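Local coordinates for protein elongation factor G (PDB 2DY1) that binds GTP together with a magnesium ion and probably acts as a GTPase in the elongation step of translation, at residues R486-S491 against K534-N539; K462-Q467 against A565-V570. All blocks are in the same frame, centred on the assembly; numbering follows the deposited sequence.

Contact 1. Residues R486-S491 against K534-N539; sequences RLEPAS and KAIVYN
Glu-488 and Ile-536 meet obliquely on one face of a beta ladder. The CD1 methyl of Ile-536 rests against the carboxylate of Glu-488, 3.7 Å from CD and about as close to both oxygens. The carboxylate is also held from within its own strand. Arg-486 NE donates to Glu-488 OE2 at 2.8 Å, close to the guanidinium plane and on the anti side of the carboxylate, forming a salt bridge. Arg-486 reaches it because its CG is anti to the backbone N (chi1 179°) and the chain stays extended to NE. Its NH1 makes a second salt bridge to Glu-465. Lys-534 lies beside Glu-488 and points the same way, with CD 3.9 Å from OE1. Its NZ is 4.5 Å from Glu-488 OE1, too far for a salt bridge, and makes a weak, long ion pair with Glu-496. With an alanine in place of Glu-488, Arg-486 NE would probably lose its carboxylate mate and the Ile-536 methyl its neighbour across the ladder. Tyr-538 turns its ring edge to the backbone of Arg-486, with CE1 3.7 Å from Arg-486 N. On the opposite face, the buried Leu-487 sets CD2 4.0 Å from Ala-535 CB. Leu-487 also packs on Phe-560, Val-563 and Met-564 of helix 549-566. Four backbone bonds join the strands. Arg-486 and Ile-536 exchange two, as do Glu-488 and Lys-534, and the shortest include Arg-486 N to Ile-536 O at 2.8 Å. Leu-487 and Ala-535 form the non-hydrogen-bonded pair between them. This is a regular antiparallel ladder between the two inner strands of the four-stranded sheet of domain IV. A helix covers its Leu-487 face, as expected of an alpha/beta domain assigned to the S5 clan.

Contact 2. Residues K462-Q467 against A565-V570; sequences KVAEGQ and AEAHPV
Lys-462 places CG between its backbone N and carbonyl carbon (chi1 70°), and the extended chain passes the Ala-567 carbonyl and His-568 CB and brings its far end beside Glu-566 O. The contact joins the turn that follows helix 549-566 to the stretch leading into edge strand 464-474 of the domain IV sheet, in the alpha/beta fold of this S5-clan domain. Lys-462 CG lies 3.5 Å from Ala-567 C. The same CG is 3.8 Å from His-568 CB, and the two side chains cross at about a right angle. His-568 CG is anti to its own backbone N (chi1 -164°), which leads the imidazole away from the other segment. The positive phi of His-568 helps turn the chain from the helix into strand 569-583. Further along, Ala-464 points its CB at Glu-566 and Ala-567. That methyl is 3.9 Å from Glu-566 CB and 4.0 Å from Ala-567 CB, a small apolar patch that Val-563 extends. Backbone bonds from Ala-567 and His-568 to Lys-461 continue the link beside it. One hydrogen bond links the segments: Lys-462 N donates to Ala-567 O at 3.1 Å, approaching from 50° above the carbonyl plane.

Overall arrangement
From the N terminus, the GTP-binding region comes first and lies far from both contacts. In domain IV the chain passes 462-467, then 486-491, then 534-539, and reaches 565-570 last. Contact 2 therefore closes the longer loop, with 97 residues between its segments. Contact 1 closes a shorter one of 42 residues that lies wholly within it, so the two nest and do not cross. Their centres are about 10 Å apart. Strands 464-474 and 477-489 are sheet neighbours, and Leu-487 N probably bonds to Ala-464 O. Contact 1 ties the inner strands together. Contact 2 ties the start of the edge strand to the turn between helix 549-566 and strand 569-583, which belongs to the next sheet.

Contact 1. Residues R486-S491 against K534-N539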
ATOM      1  N   ARG A 486     -36.549  30.567 -11.728  1.00 14.74           N
ATOM      2  CA  ARG A 486     -35.591  31.643 -11.490  1.00 14.83           C
ATOM      3  C   ARG A 486     -34.325  30.946 -10.970  1.00 16.08           C
ATOM      4  O   ARG A 486     -34.400  30.106 -10.078  1.00 15.21           O
ATOM      5  CB  ARG A 486     -36.136  32.612 -10.425  1.00 16.05           C
ATOM      6  CG  ARG A 486     -35.228  33.777 -10.068  1.00 20.86           C
ATOM      7  CD  ARG A 486     -35.886  34.587  -8.947  1.00 22.43           C
ATOM      8  NE  ARG A 486     -35.109  35.742  -8.494  1.00 21.42           N
ATOM      9  CZ  ARG A 486     -35.048  36.909  -9.129  1.00 18.41           C
ATOM     10  NH1 ARG A 486     -35.711  37.103 -10.262  1.00 23.69           N
ATOM     11  NH2 ARG A 486     -34.328  37.900  -8.619  1.00 27.63           N
ATOM     12  N   LEU A 487     -33.174  31.290 -11.547  1.00 18.72           N
ATOM     13  CA  LEU A 487     -31.885  30.734 -11.128  1.00 18.16           C
ATOM     14  C   LEU A 487     -31.059  31.851 -10.509  1.00 20.64           C
ATOM     15  O   LEU A 487     -30.973  32.951 -11.054  1.00 21.09           O
ATOM     16  CB  LEU A 487     -31.110  30.162 -12.327  1.00 20.16           C
ATOM     17  CG  LEU A 487     -31.683  28.923 -13.009  1.00 17.94           C
ATOM     18  CD1 LEU A 487     -30.728  28.507 -14.132  1.00 18.82           C
ATOM     19  CD2 LEU A 487     -31.851  27.779 -12.009  1.00 17.98           C
ATOM     20  N   GLU A 488     -30.446  31.576  -9.369  1.00 20.34           N
ATOM     21  CA  GLU A 488     -29.632  32.587  -8.713  1.00 22.08           C
ATOM     22  C   GLU A 488     -28.299  31.995  -8.322  1.00 22.74           C
ATOM     23  O   GLU A 488     -28.231  30.849  -7.861  1.00 23.38           O
ATOM     24  CB  GLU A 488     -30.318  33.085  -7.447  1.00 22.35           C
ATOM     25  CG  GLU A 488     -31.726  33.584  -7.668  1.00 22.80           C
ATOM     26  CD  GLU A 488     -32.358  34.101  -6.393  1.00 27.43           C
ATOM     27  OE1 GLU A 488     -31.959  33.650  -5.296  1.00 31.18           O
ATOM     28  OE2 GLU A 488     -33.266  34.952  -6.493  1.00 28.65           O
ATOM     29  N   PRO A 489     -27.214  32.757  -8.507  1.00 25.85           N
ATOM     30  CA  PRO A 489     -25.903  32.228  -8.129  1.00 25.62           C
ATOM     31  C   PRO A 489     -25.981  31.902  -6.642  1.00 24.99           C
ATOM     32  O   PRO A 489     -26.625  32.627  -5.888  1.00 25.30           O
ATOM     33  CB  PRO A 489     -24.968  33.406  -8.409  1.00 25.97           C
ATOM     34  CG  PRO A 489     -25.636  34.097  -9.564  1.00 25.40           C
ATOM     35  CD  PRO A 489     -27.093  34.083  -9.136  1.00 24.95           C
ATOM     36  N   ALA A 490     -25.352  30.811  -6.217  1.00 21.32           N
ATOM     37  CA  ALA A 490     -25.376  30.435  -4.804  1.00 24.03           C
ATOM     38  C   ALA A 490     -24.138  29.599  -4.480  1.00 24.49           C
ATOM     39  O   ALA A 490     -23.546  28.997  -5.367  1.00 26.29           O
ATOM     40  CB  ALA A 490     -26.625  29.646  -4.491  1.00 28.25           C
ATOM     41  N   SER A 491     -23.756  29.553  -3.210  1.00 24.38           N
ATOM     42  CA  SER A 491     -22.567  28.790  -2.831  1.00 31.53           C
ATOM     43  C   SER A 491     -22.830  27.295  -2.917  1.00 32.46           C
ATOM     44  O   SER A 491     -21.915  26.511  -3.163  1.00 31.62           O
ATOM     45  CB  SER A 491     -22.131  29.141  -1.409  1.00 29.01           C
ATOM     46  OG  SER A 491     -23.088  28.700  -0.462  1.00 42.60           O
ATOM     47  N   LYS A 534     -29.237  28.347  -7.039  1.00 19.80           N
ATOM     48  CA  LYS A 534     -30.462  28.102  -6.305  1.00 18.96           C
ATOM     49  C   LYS A 534     -31.513  28.132  -7.403  1.00 15.46           C
ATOM     50  O   LYS A 534     -31.497  29.028  -8.252  1.00 19.24           O
ATOM     51  CB  LYS A 534     -30.724  29.218  -5.288  1.00 27.93           C
ATOM     52  CG  LYS A 534     -32.001  29.020  -4.481  1.00 32.60           C
ATOM     53  CD  LYS A 534     -32.233  30.172  -3.501  1.00 41.10           C
ATOM     54  CE  LYS A 534     -31.111  30.279  -2.477  1.00 48.23           C
ATOM     55  NZ  LYS A 534     -31.367  31.356  -1.476  1.00 56.00           N
ATOM     56  N   ALA A 535     -32.388  27.129  -7.411  1.00 16.10           N
ATOM     57  CA  ALA A 535     -33.451  27.038  -8.398  1.00 14.74           C
ATOM     58  C   ALA A 535     -34.766  27.306  -7.671  1.00 16.54           C
ATOM     59  O   ALA A 535     -35.127  26.594  -6.730  1.00 19.07           O
ATOM     60  CB  ALA A 535     -33.470  25.641  -9.033  1.00 16.91           C
ATOM     61  N   ILE A 536     -35.477  28.332  -8.122  1.00 16.04           N
ATOM     62  CA  ILE A 536     -36.749  28.728  -7.536  1.00 15.25           C
ATOM     63  C   ILE A 536     -37.874  28.547  -8.561  1.00 15.04           C
ATOM     64  O   ILE A 536     -37.845  29.157  -9.637  1.00 15.50           O
ATOM     65  CB  ILE A 536     -36.693  30.215  -7.109  1.00 17.64           C
ATOM     66  CG1 ILE A 536     -35.537  30.431  -6.121  1.00 19.39           C
ATOM     67  CG2 ILE A 536     -38.013  30.618  -6.469  1.00 17.13           C
ATOM     68  CD1 ILE A 536     -35.308  31.897  -5.751  1.00 23.67           C
ATOM     69  N   VAL A 537     -38.850  27.694  -8.238  1.00 14.61           N
ATOM     70  CA  VAL A 537     -39.997  27.488  -9.127  1.00 13.41           C
ATOM     71  C   VAL A 537     -41.070  28.378  -8.522  1.00 15.05           C
ATOM     72  O   VAL A 537     -41.550  28.130  -7.408  1.00 15.06           O
ATOM     73  CB  VAL A 537     -40.408  26.010  -9.159  1.00 16.77           C
ATOM     74  CG1 VAL A 537     -41.743  25.839  -9.938  1.00 16.01           C
ATOM     75  CG2 VAL A 537     -39.295  25.213  -9.834  1.00 19.45           C
ATOM     76  N   TYR A 538     -41.438  29.420  -9.265  1.00 14.95           N
ATOM     77  CA  TYR A 538     -42.343  30.430  -8.739  1.00 15.34           C
ATOM     78  C   TYR A 538     -43.681  30.648  -9.407  1.00 16.48           C
ATOM     79  O   TYR A 538     -44.492  31.427  -8.917  1.00 14.62           O
ATOM     80  CB  TYR A 538     -41.602  31.762  -8.684  1.00 15.71           C
ATOM     81  CG  TYR A 538     -41.217  32.333 -10.036  1.00 16.09           C
ATOM     82  CD1 TYR A 538     -40.029  31.956 -10.680  1.00 14.68           C
ATOM     83  CD2 TYR A 538     -42.042  33.262 -10.670  1.00 14.67           C
ATOM     84  CE1 TYR A 538     -39.690  32.503 -11.918  1.00 19.14           C
ATOM     85  CE2 TYR A 538     -41.713  33.807 -11.898  1.00 17.27           C
ATOM     86  CZ  TYR A 538     -40.537  33.426 -12.519  1.00 19.94           C
ATOM     87  OH  TYR A 538     -40.218  33.974 -13.738  1.00 20.61           O
ATOM     88  N   ASN A 539     -43.911  29.989 -10.536  1.00 16.42           N
ATOM     89  CA  ASN A 539     -45.188  30.137 -11.219  1.00 15.90           C
ATOM     90  C   ASN A 539     -45.261  28.979 -12.215  1.00 14.95           C
ATOM     91  O   ASN A 539     -44.287  28.235 -12.396  1.00 13.85           O
ATOM     92  CB  ASN A 539     -45.249  31.502 -11.934  1.00 14.48           C
ATOM     93  CG  ASN A 539     -46.657  31.877 -12.403  1.00 15.45           C
ATOM     94  OD1 ASN A 539     -46.827  32.799 -13.218  1.00 20.54           O
ATOM     95  ND2 ASN A 539     -47.659  31.189 -11.884  1.00 12.14           N
TER

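Contact 2. Residues K462-Q467 against A565-V570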
ATOM      1  N   LYS A 462     -25.021  35.632 -12.710  1.00 30.51           N
ATOM      2  CA  LYS A 462     -26.109  36.577 -12.501  1.00 32.47           C
ATOM      3  C   LYS A 462     -27.472  35.905 -12.459  1.00 32.21           C
ATOM      4  O   LYS A 462     -27.661  34.791 -12.959  1.00 24.38           O
ATOM      5  CB  LYS A 462     -26.096  37.674 -13.574  1.00 41.18           C
ATOM      6  CG  LYS A 462     -26.474  37.224 -14.973  1.00 41.96           C
ATOM      7  CD  LYS A 462     -26.445  38.413 -15.941  1.00 49.61           C
ATOM      8  CE  LYS A 462     -26.837  38.008 -17.353  1.00 54.85           C
ATOM      9  NZ  LYS A 462     -26.883  39.167 -18.292  1.00 60.35           N
ATOM     10  N   VAL A 463     -28.420  36.591 -11.830  1.00 30.62           N
ATOM     11  CA  VAL A 463     -29.772  36.078 -11.700  1.00 23.14           C
ATOM     12  C   VAL A 463     -30.489  36.155 -13.035  1.00 23.16           C
ATOM     13  O   VAL A 463     -30.256  37.069 -13.826  1.00 25.62           O
ATOM     14  CB  VAL A 463     -30.576  36.892 -10.672  1.00 25.22           C
ATOM     15  CG1 VAL A 463     -32.004  36.358 -10.591  1.00 29.60           C
ATOM     16  CG2 VAL A 463     -29.908  36.819  -9.307  1.00 26.84           C
ATOM     17  N   ALA A 464     -31.363  35.184 -13.282  1.00 19.00           N
ATOM     18  CA  ALA A 464     -32.153  35.154 -14.497  1.00 21.61           C
ATOM     19  C   ALA A 464     -33.397  34.310 -14.247  1.00 19.94           C
ATOM     20  O   ALA A 464     -33.424  33.485 -13.336  1.00 20.28           O
ATOM     21  CB  ALA A 464     -31.333  34.575 -15.655  1.00 24.59           C
ATOM     22  N   GLU A 465     -34.430  34.528 -15.045  1.00 22.31           N
ATOM     23  CA  GLU A 465     -35.648  33.756 -14.884  1.00 20.07           C
ATOM     24  C   GLU A 465     -36.378  33.647 -16.203  1.00 22.40           C
ATOM     25  O   GLU A 465     -36.192  34.456 -17.114  1.00 22.15           O
ATOM     26  CB  GLU A 465     -36.549  34.368 -13.806  1.00 19.48           C
ATOM     27  CG  GLU A 465     -37.185  35.693 -14.193  1.00 21.51           C
ATOM     28  CD  GLU A 465     -38.004  36.300 -13.069  1.00 26.06           C
ATOM     29  OE1 GLU A 465     -38.885  37.130 -13.386  1.00 24.65           O
ATOM     30  OE2 GLU A 465     -37.765  35.960 -11.884  1.00 23.58           O
ATOM     31  N   GLY A 466     -37.198  32.620 -16.307  1.00 17.38           N
ATOM     32  CA  GLY A 466     -37.912  32.398 -17.532  1.00 21.88           C
ATOM     33  C   GLY A 466     -38.786  31.180 -17.485  1.00 18.43           C
ATOM     34  O   GLY A 466     -38.894  30.485 -16.468  1.00 21.91           O
ATOM     35  N   GLN A 467     -39.378  30.890 -18.629  1.00 22.76           N
ATOM     36  CA  GLN A 467     -40.319  29.806 -18.729  1.00 16.17           C
ATOM     37  C   GLN A 467     -39.891  28.599 -19.516  1.00 24.27           C
ATOM     38  O   GLN A 467     -39.195  28.699 -20.524  1.00 26.01           O
ATOM     39  CB  GLN A 467     -41.621  30.352 -19.330  1.00 19.36           C
ATOM     40  CG  GLN A 467     -42.727  29.341 -19.491  1.00 20.92           C
ATOM     41  CD  GLN A 467     -43.923  29.924 -20.233  1.00 27.00           C
ATOM     42  OE1 GLN A 467     -43.754  30.687 -21.185  1.00 28.68           O
ATOM     43  NE2 GLN A 467     -45.132  29.563 -19.808  1.00 21.71           N
ATOM     44  N   ALA A 565     -28.641  30.052 -19.661  1.00 25.62           N
ATOM     45  CA  ALA A 565     -27.982  30.798 -20.736  1.00 27.17           C
ATOM     46  C   ALA A 565     -28.060  32.315 -20.544  1.00 29.16           C
ATOM     47  O   ALA A 565     -27.229  33.068 -21.071  1.00 29.32           O
ATOM     48  CB  ALA A 565     -28.586  30.413 -22.070  1.00 29.74           C
ATOM     49  N   GLU A 566     -29.058  32.769 -19.791  1.00 26.66           N
ATOM     50  CA  GLU A 566     -29.228  34.194 -19.537  1.00 26.11           C
ATOM     51  C   GLU A 566     -28.585  34.554 -18.214  1.00 24.67           C
ATOM     52  O   GLU A 566     -28.574  35.720 -17.820  1.00 28.38           O
ATOM     53  CB  GLU A 566     -30.720  34.548 -19.465  1.00 33.53           C
ATOM     54  CG  GLU A 566     -31.583  33.898 -20.536  1.00 39.20           C
ATOM     55  CD  GLU A 566     -33.073  34.155 -20.332  1.00 48.99           C
ATOM     56  OE1 GLU A 566     -33.878  33.641 -21.137  1.00 51.28           O
ATOM     57  OE2 GLU A 566     -33.443  34.867 -19.370  1.00 49.26           O
ATOM     58  N   ALA A 567     -28.026  33.557 -17.533  1.00 22.53           N
ATOM     59  CA  ALA A 567     -27.434  33.786 -16.221  1.00 27.43           C
ATOM     60  C   ALA A 567     -25.913  33.936 -16.180  1.00 30.54           C
ATOM     61  O   ALA A 567     -25.297  33.747 -15.130  1.00 26.26           O
ATOM     62  CB  ALA A 567     -27.876  32.676 -15.271  1.00 24.70           C
ATOM     63  N   HIS A 568     -25.324  34.308 -17.312  1.00 32.96           N
ATOM     64  CA  HIS A 568     -23.876  34.493 -17.416  1.00 32.05           C
ATOM     65  C   HIS A 568     -23.085  33.314 -16.848  1.00 29.45           C
ATOM     66  O   HIS A 568     -22.431  33.407 -15.803  1.00 29.01           O
ATOM     67  CB  HIS A 568     -23.448  35.782 -16.728  1.00 37.95           C
ATOM     68  CG  HIS A 568     -22.076  36.234 -17.114  1.00 53.27           C
ATOM     69  ND1 HIS A 568     -20.940  35.813 -16.455  1.00 57.85           N
ATOM     70  CD2 HIS A 568     -21.651  37.019 -18.131  1.00 55.31           C
ATOM     71  CE1 HIS A 568     -19.875  36.320 -17.052  1.00 55.04           C
ATOM     72  NE2 HIS A 568     -20.279  37.055 -18.073  1.00 59.50           N
ATOM     73  N   PRO A 569     -23.146  32.179 -17.541  1.00 26.17           N
ATOM     74  CA  PRO A 569     -22.449  30.953 -17.151  1.00 33.75           C
ATOM     75  C   PRO A 569     -20.931  31.090 -17.271  1.00 33.73           C
ATOM     76  O   PRO A 569     -20.428  31.803 -18.145  1.00 32.33           O
ATOM     77  CB  PRO A 569     -23.025  29.914 -18.112  1.00 30.00           C
ATOM     78  CG  PRO A 569     -23.404  30.719 -19.312  1.00 36.21           C
ATOM     79  CD  PRO A 569     -24.007  31.945 -18.713  1.00 29.43           C
ATOM     80  N   VAL A 570     -20.211  30.422 -16.375  1.00 29.27           N
ATOM     81  CA  VAL A 570     -18.755  30.452 -16.375  1.00 27.42           C
ATOM     82  C   VAL A 570     -18.190  29.070 -16.062  1.00 35.77           C
ATOM     83  O   VAL A 570     -18.831  28.270 -15.376  1.00 28.96           O
ATOM     84  CB  VAL A 570     -18.198  31.453 -15.337  1.00 35.53           C
ATOM     85  CG1 VAL A 570     -18.703  32.851 -15.650  1.00 34.95           C
ATOM     86  CG2 VAL A 570     -18.593  31.035 -13.934  1.00 33.38           C
TER